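Local coordinates for hypothetical protein PG_1108 (Porphyromonas gingivalis, PDB 2H5N), which is of unknown function but binds a magnesium ion and belongs to the all-helical family of tellurite resistance protein TerB, at residues S27-D32 / A38-M43; T19-M24 / R45-F50. All blocks are in the same frame, centred on the assembly; numbering follows the deposited sequence.

Both contacts join helix 15-30 to helix 37-47, and both are buried, but they lie at different depths. Contact 2 is central, about 5 Å from the centre of the chain to its own centre; contact 1 lies about 11 Å out, at the magnesium site and against two neighbouring subunits. Along the chain contact 1 is nested inside the loop that contact 2 closes. Their chemistry follows their place: isoleucines and phenylalanines in contact 2, a valine between a carboxylate and apolar side chains in contact 1. The two contacts touch where Met43 CG of contact 1 lies 3.7 Å from Ile22 CD1 of contact 2.

Contact 1 (S27-D32 / A38-M43); sequences SMVMAD and AEIAVM. With MG (magnesium ion), chain E.
The Glu39 carboxylate meets Val29 through OE1, with Val29 CG1 3.8 Å away, tilted well out of the carboxylate plane rather than lying at its edge. The glutamate chain, extended beyond CG, and the valine side chain run past each other, pointing opposite ways, which brings the carboxylate toward the metal. Glu39 OE1 lies 4.4 Å from the magnesium ion, too far for a direct bond, but the cation would probably favour the ionised form. The other flat group, the short Asp32 carboxylate, offers magnesium a hard oxygen: Asp32 OD1 lies 2.1 Å from the ion. Val29 O lies 2.4 Å from the magnesium ion, and Lys34 O is a third ligand. Val29 has two roles: its carbonyl oxygen binds the metal and its compact branched side chain packs on helix 37-47. Val29 CG2, set between the backbone N and the carbonyl carbon, reaches Ile40 CD1 at 3.6 Å; Met43 SD lies 4.4 Å from Val29 CG2. Apolar Ile40 and Met43 suit this buried side. Ile94 of helix 81-94 packs on Val29 and Met43, while Pro37 of a third subunit covers Ile40 and Met43, so this helix junction also meets the assembly interface.

Contact 2 (T19-M24 / R45-F50); sequences TAIIKM and REFMRF
Phe47 projects from helix 37-47 onto two neighbouring isoleucines of helix 15-30, and these three side chains bury most of the surface here. Over one face of its ring sits Ile22 CB, 4.2 Å from the Phe47 ring centroid and 20° off the ring normal, a CH-pi contact in which the methine C-H points at the ring, held mainly by dispersion. With CG of Phe47 anti to its own backbone N (chi1 -170°), the ring reaches toward helix 15-30, and its flat shape offers Ile22 a broad apolar face, which suits a buried site facing an aliphatic side chain. Ile21 approaches the same ring obliquely, its CG2 4.0 Å from Phe47 CE1. That methyl does double duty, since it also lies over a face of the Phe50 ring, offset toward the rim. The other branch reaches the same face nearer another part of the rim, Ile21 CD1 lying 3.7 Å from Phe50 CE1. The two branches of one isoleucine therefore both rest on one face of the Phe50 ring, a fit that suits a beta-branched residue between aromatics. Tyr90 of helix 81-94 touches both isoleucines and Phe47, and its ring meets that of Phe50 edge-to-face. Leu61 of helix 54-64 also packs on Ile22. The contact is part of the buried core of an all-helical domain, consistent with its TerB family assignment.

Contact 1 (S27-D32 / A38-M43)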
loop_
_atom_site.group_PDB
_atom_site.type_symbol
_atom_site.label_atom_id
_atom_site.label_comp_id
_atom_site.label_asym_id
_atom_site.label_seq_id
_atom_site.Cartn_x
_atom_site.Cartn_y
_atom_site.Cartn_z
ATOM N N SER A 27 -1.514 8.683 3.566
ATOM C CA SER A 27 -0.107 8.368 3.696
ATOM C C SER A 27 0.178 7.947 5.128
ATOM O O SER A 27 0.884 6.968 5.359
ATOM C CB SER A 27 0.757 9.573 3.303
ATOM O OG SER A 27 0.387 10.091 2.028
ATOM N N MET A 28 -0.356 8.696 6.095
ATOM C CA MET A 28 -0.141 8.390 7.522
ATOM C C MET A 28 -0.657 6.990 7.889
ATOM O O MET A 28 0.111 6.207 8.468
ATOM C CB MET A 28 -0.727 9.487 8.420
ATOM C CG MET A 28 -0.564 9.323 9.951
ATOM S SD MET A 28 -1.321 10.628 10.948
ATOM C CE MET A 28 -3.054 10.276 10.612
ATOM N N VAL A 29 -1.905 6.669 7.501
ATOM C CA VAL A 29 -2.536 5.373 7.834
ATOM C C VAL A 29 -1.976 4.171 7.051
ATOM O O VAL A 29 -2.052 3.042 7.531
ATOM C CB VAL A 29 -4.152 5.352 7.728
ATOM C CG1 VAL A 29 -4.801 6.351 8.669
ATOM C CG2 VAL A 29 -4.647 5.584 6.336
ATOM N N MET A 30 -1.449 4.389 5.849
ATOM C CA MET A 30 -0.793 3.291 5.113
ATOM C C MET A 30 0.617 3.030 5.621
ATOM O O MET A 30 1.200 1.995 5.293
ATOM C CB MET A 30 -0.710 3.563 3.612
ATOM C CG MET A 30 -2.033 3.970 2.969
ATOM S SD MET A 30 -2.102 3.820 1.165
ATOM C CE MET A 30 -2.299 2.022 1.191
ATOM N N ALA A 31 1.185 3.936 6.412
ATOM C CA ALA A 31 2.623 3.827 6.699
ATOM C C ALA A 31 3.044 2.461 7.233
ATOM O O ALA A 31 4.042 1.905 6.802
ATOM C CB ALA A 31 3.114 4.941 7.613
ATOM N N ASP A 32 2.270 1.909 8.156
ATOM C CA ASP A 32 2.632 0.617 8.730
ATOM C C ASP A 32 2.183 -0.602 7.913
ATOM O O ASP A 32 2.360 -1.732 8.342
ATOM C CB ASP A 32 2.187 0.552 10.186
ATOM C CG ASP A 32 0.720 0.269 10.343
ATOM O OD1 ASP A 32 -0.089 0.476 9.400
ATOM O OD2 ASP A 32 0.370 -0.173 11.450
ATOM N N ALA A 38 -11.551 0.796 11.057
ATOM C CA ALA A 38 -11.951 1.849 12.003
ATOM C C ALA A 38 -11.249 3.202 11.825
ATOM O O ALA A 38 -11.891 4.246 11.909
ATOM C CB ALA A 38 -11.797 1.360 13.447
ATOM N N GLU A 39 -9.938 3.183 11.621
ATOM C CA GLU A 39 -9.167 4.413 11.327
ATOM C C GLU A 39 -9.636 5.097 10.020
ATOM O O GLU A 39 -9.723 6.328 9.939
ATOM C CB GLU A 39 -7.689 4.074 11.192
ATOM C CG GLU A 39 -6.930 3.928 12.518
ATOM C CD GLU A 39 -5.440 3.617 12.329
ATOM O OE1 GLU A 39 -4.925 3.507 11.168
ATOM O OE2 GLU A 39 -4.767 3.464 13.372
ATOM N N ILE A 40 -9.891 4.280 9.000
ATOM C CA ILE A 40 -10.393 4.738 7.689
ATOM C C ILE A 40 -11.787 5.406 7.769
ATOM O O ILE A 40 -12.038 6.419 7.113
ATOM C CB ILE A 40 -10.384 3.594 6.633
ATOM C CG1 ILE A 40 -9.017 2.879 6.584
ATOM C CG2 ILE A 40 -10.841 4.120 5.245
ATOM C CD1 ILE A 40 -7.825 3.820 6.383
ATOM N N ALA A 41 -12.674 4.840 8.572
ATOM C CA ALA A 41 -13.993 5.427 8.800
ATOM C C ALA A 41 -13.946 6.796 9.521
ATOM O O ALA A 41 -14.693 7.717 9.159
ATOM C CB ALA A 41 -14.862 4.439 9.580
ATOM N N VAL A 42 -13.100 6.920 10.548
ATOM C CA VAL A 42 -12.881 8.209 11.243
ATOM C C VAL A 42 -12.312 9.202 10.246
ATOM O O VAL A 42 -12.763 10.363 10.183
ATOM C CB VAL A 42 -11.910 8.082 12.444
ATOM C CG1 VAL A 42 -11.672 9.447 13.127
ATOM C CG2 VAL A 42 -12.467 7.104 13.472
ATOM N N MET A 43 -11.363 8.721 9.428
ATOM C CA MET A 43 -10.770 9.546 8.357
ATOM C C MET A 43 -11.872 10.149 7.455
ATOM O O MET A 43 -11.926 11.366 7.237
ATOM C CB MET A 43 -9.738 8.729 7.542
ATOM C CG MET A 43 -8.878 9.513 6.476
ATOM S SD MET A 43 -7.896 8.432 5.409
ATOM C CE MET A 43 -9.161 7.963 4.269
HETATM MG MG MG E . -2.051 1.025 8.903
#

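Contact 2 (T19-M24 / R45-F50)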
loop_
_atom_site.group_PDB
_atom_site.type_symbol
_atom_site.label_atom_id
_atom_site.label_comp_id
_atom_site.label_asym_id
_atom_site.label_seq_id
_atom_site.Cartn_x
_atom_site.Cartn_y
_atom_site.Cartn_z
ATOM N N THR A 19 -7.854 17.889 -1.281
ATOM C CA THR A 19 -7.192 16.720 -1.839
ATOM C C THR A 19 -5.882 16.456 -1.067
ATOM O O THR A 19 -5.538 15.308 -0.771
ATOM C CB THR A 19 -6.915 16.968 -3.355
ATOM O OG1 THR A 19 -8.166 17.262 -4.025
ATOM C CG2 THR A 19 -6.303 15.763 -3.990
ATOM N N ALA A 20 -5.150 17.526 -0.768
ATOM C CA ALA A 20 -3.897 17.434 -0.001
ATOM C C ALA A 20 -4.077 16.877 1.404
ATOM O O ALA A 20 -3.270 16.044 1.866
ATOM C CB ALA A 20 -3.195 18.811 0.047
ATOM N N ILE A 21 -5.110 17.372 2.101
ATOM C CA ILE A 21 -5.459 16.891 3.431
ATOM C C ILE A 21 -5.711 15.383 3.439
ATOM O O ILE A 21 -5.099 14.629 4.219
ATOM C CB ILE A 21 -6.697 17.660 3.996
ATOM C CG1 ILE A 21 -6.289 19.135 4.274
ATOM C CG2 ILE A 21 -7.291 16.942 5.266
ATOM C CD1 ILE A 21 -7.449 20.067 4.542
ATOM N N ILE A 22 -6.569 14.942 2.539
ATOM C CA ILE A 22 -6.896 13.528 2.445
ATOM C C ILE A 22 -5.696 12.635 2.005
ATOM O O ILE A 22 -5.550 11.530 2.515
ATOM C CB ILE A 22 -8.264 13.270 1.688
ATOM C CG1 ILE A 22 -8.808 11.905 2.075
ATOM C CG2 ILE A 22 -8.143 13.325 0.170
ATOM C CD1 ILE A 22 -9.267 11.809 3.539
ATOM N N LYS A 23 -4.814 13.152 1.145
ATOM C CA LYS A 23 -3.554 12.478 0.758
ATOM C C LYS A 23 -2.582 12.326 1.967
ATOM O O LYS A 23 -1.905 11.296 2.130
ATOM C CB LYS A 23 -2.895 13.276 -0.393
ATOM C CG LYS A 23 -1.600 12.724 -1.034
ATOM C CD LYS A 23 -1.848 11.349 -1.687
ATOM C CE LYS A 23 -0.825 10.962 -2.765
ATOM N NZ LYS A 23 -1.440 10.173 -3.929
ATOM N N MET A 24 -2.545 13.328 2.829
ATOM C CA MET A 24 -1.732 13.228 4.049
ATOM C C MET A 24 -2.268 12.151 4.994
ATOM O O MET A 24 -1.503 11.370 5.549
ATOM C CB MET A 24 -1.564 14.600 4.732
ATOM C CG MET A 24 -0.723 15.623 3.872
ATOM S SD MET A 24 1.013 15.118 3.625
ATOM C CE MET A 24 0.863 14.173 2.087
ATOM N N ARG A 45 -15.258 10.203 7.944
ATOM C CA ARG A 45 -16.319 10.899 8.711
ATOM C C ARG A 45 -15.836 12.306 9.105
ATOM O O ARG A 45 -16.508 13.292 8.836
ATOM C CB ARG A 45 -16.722 10.093 9.943
ATOM C CG ARG A 45 -17.898 10.650 10.715
ATOM C CD ARG A 45 -18.203 9.749 11.906
ATOM N NE ARG A 45 -17.194 9.875 12.967
ATOM C CZ ARG A 45 -16.403 8.890 13.418
ATOM N NH1 ARG A 45 -16.476 7.649 12.914
ATOM N NH2 ARG A 45 -15.530 9.153 14.391
ATOM N N GLU A 46 -14.635 12.396 9.681
ATOM C CA GLU A 46 -14.117 13.675 10.138
ATOM C C GLU A 46 -13.688 14.636 9.029
ATOM O O GLU A 46 -13.644 15.843 9.256
ATOM C CB GLU A 46 -12.997 13.464 11.166
ATOM C CG GLU A 46 -13.472 12.717 12.433
ATOM C CD GLU A 46 -14.534 13.499 13.216
ATOM O OE1 GLU A 46 -14.308 14.687 13.468
ATOM O OE2 GLU A 46 -15.586 12.932 13.569
ATOM N N PHE A 47 -13.376 14.104 7.836
ATOM C CA PHE A 47 -13.089 14.916 6.640
ATOM C C PHE A 47 -14.263 15.860 6.291
ATOM O O PHE A 47 -14.058 16.972 5.809
ATOM C CB PHE A 47 -12.748 14.014 5.442
ATOM C CG PHE A 47 -12.206 14.744 4.246
ATOM C CD1 PHE A 47 -11.179 15.689 4.377
ATOM C CD2 PHE A 47 -12.661 14.435 2.966
ATOM C CE1 PHE A 47 -10.653 16.346 3.261
ATOM C CE2 PHE A 47 -12.114 15.085 1.821
ATOM C CZ PHE A 47 -11.111 16.041 1.980
ATOM N N MET A 48 -15.486 15.408 6.543
ATOM C CA MET A 48 -16.650 16.235 6.328
ATOM C C MET A 48 -16.613 17.532 7.149
ATOM O O MET A 48 -17.169 18.550 6.723
ATOM C CB MET A 48 -17.873 15.436 6.691
ATOM C CG MET A 48 -17.820 14.101 6.042
ATOM S SD MET A 48 -19.029 14.174 4.777
ATOM C CE MET A 48 -20.389 13.640 5.805
ATOM N N ARG A 49 -15.933 17.511 8.297
ATOM C CA ARG A 49 -15.867 18.706 9.147
ATOM C C ARG A 49 -15.124 19.825 8.450
ATOM O O ARG A 49 -15.152 20.962 8.902
ATOM C CB ARG A 49 -15.206 18.408 10.478
ATOM C CG ARG A 49 -15.966 17.408 11.305
ATOM C CD ARG A 49 -16.460 18.046 12.522
ATOM N NE ARG A 49 -17.198 17.096 13.337
ATOM C CZ ARG A 49 -17.944 17.444 14.376
ATOM N NH1 ARG A 49 -18.586 16.507 15.060
ATOM N NH2 ARG A 49 -18.052 18.725 14.726
ATOM N N PHE A 50 -14.486 19.493 7.335
ATOM C CA PHE A 50 -13.755 20.474 6.508
ATOM C C PHE A 50 -14.645 21.260 5.558
ATOM O O PHE A 50 -14.161 22.135 4.826
ATOM C CB PHE A 50 -12.607 19.807 5.761
ATOM C CG PHE A 50 -11.418 19.536 6.635
ATOM C CD1 PHE A 50 -10.475 20.521 6.860
ATOM C CD2 PHE A 50 -11.253 18.300 7.247
ATOM C CE1 PHE A 50 -9.355 20.271 7.658
ATOM C CE2 PHE A 50 -10.160 18.039 8.058
ATOM C CZ PHE A 50 -9.209 19.025 8.276
#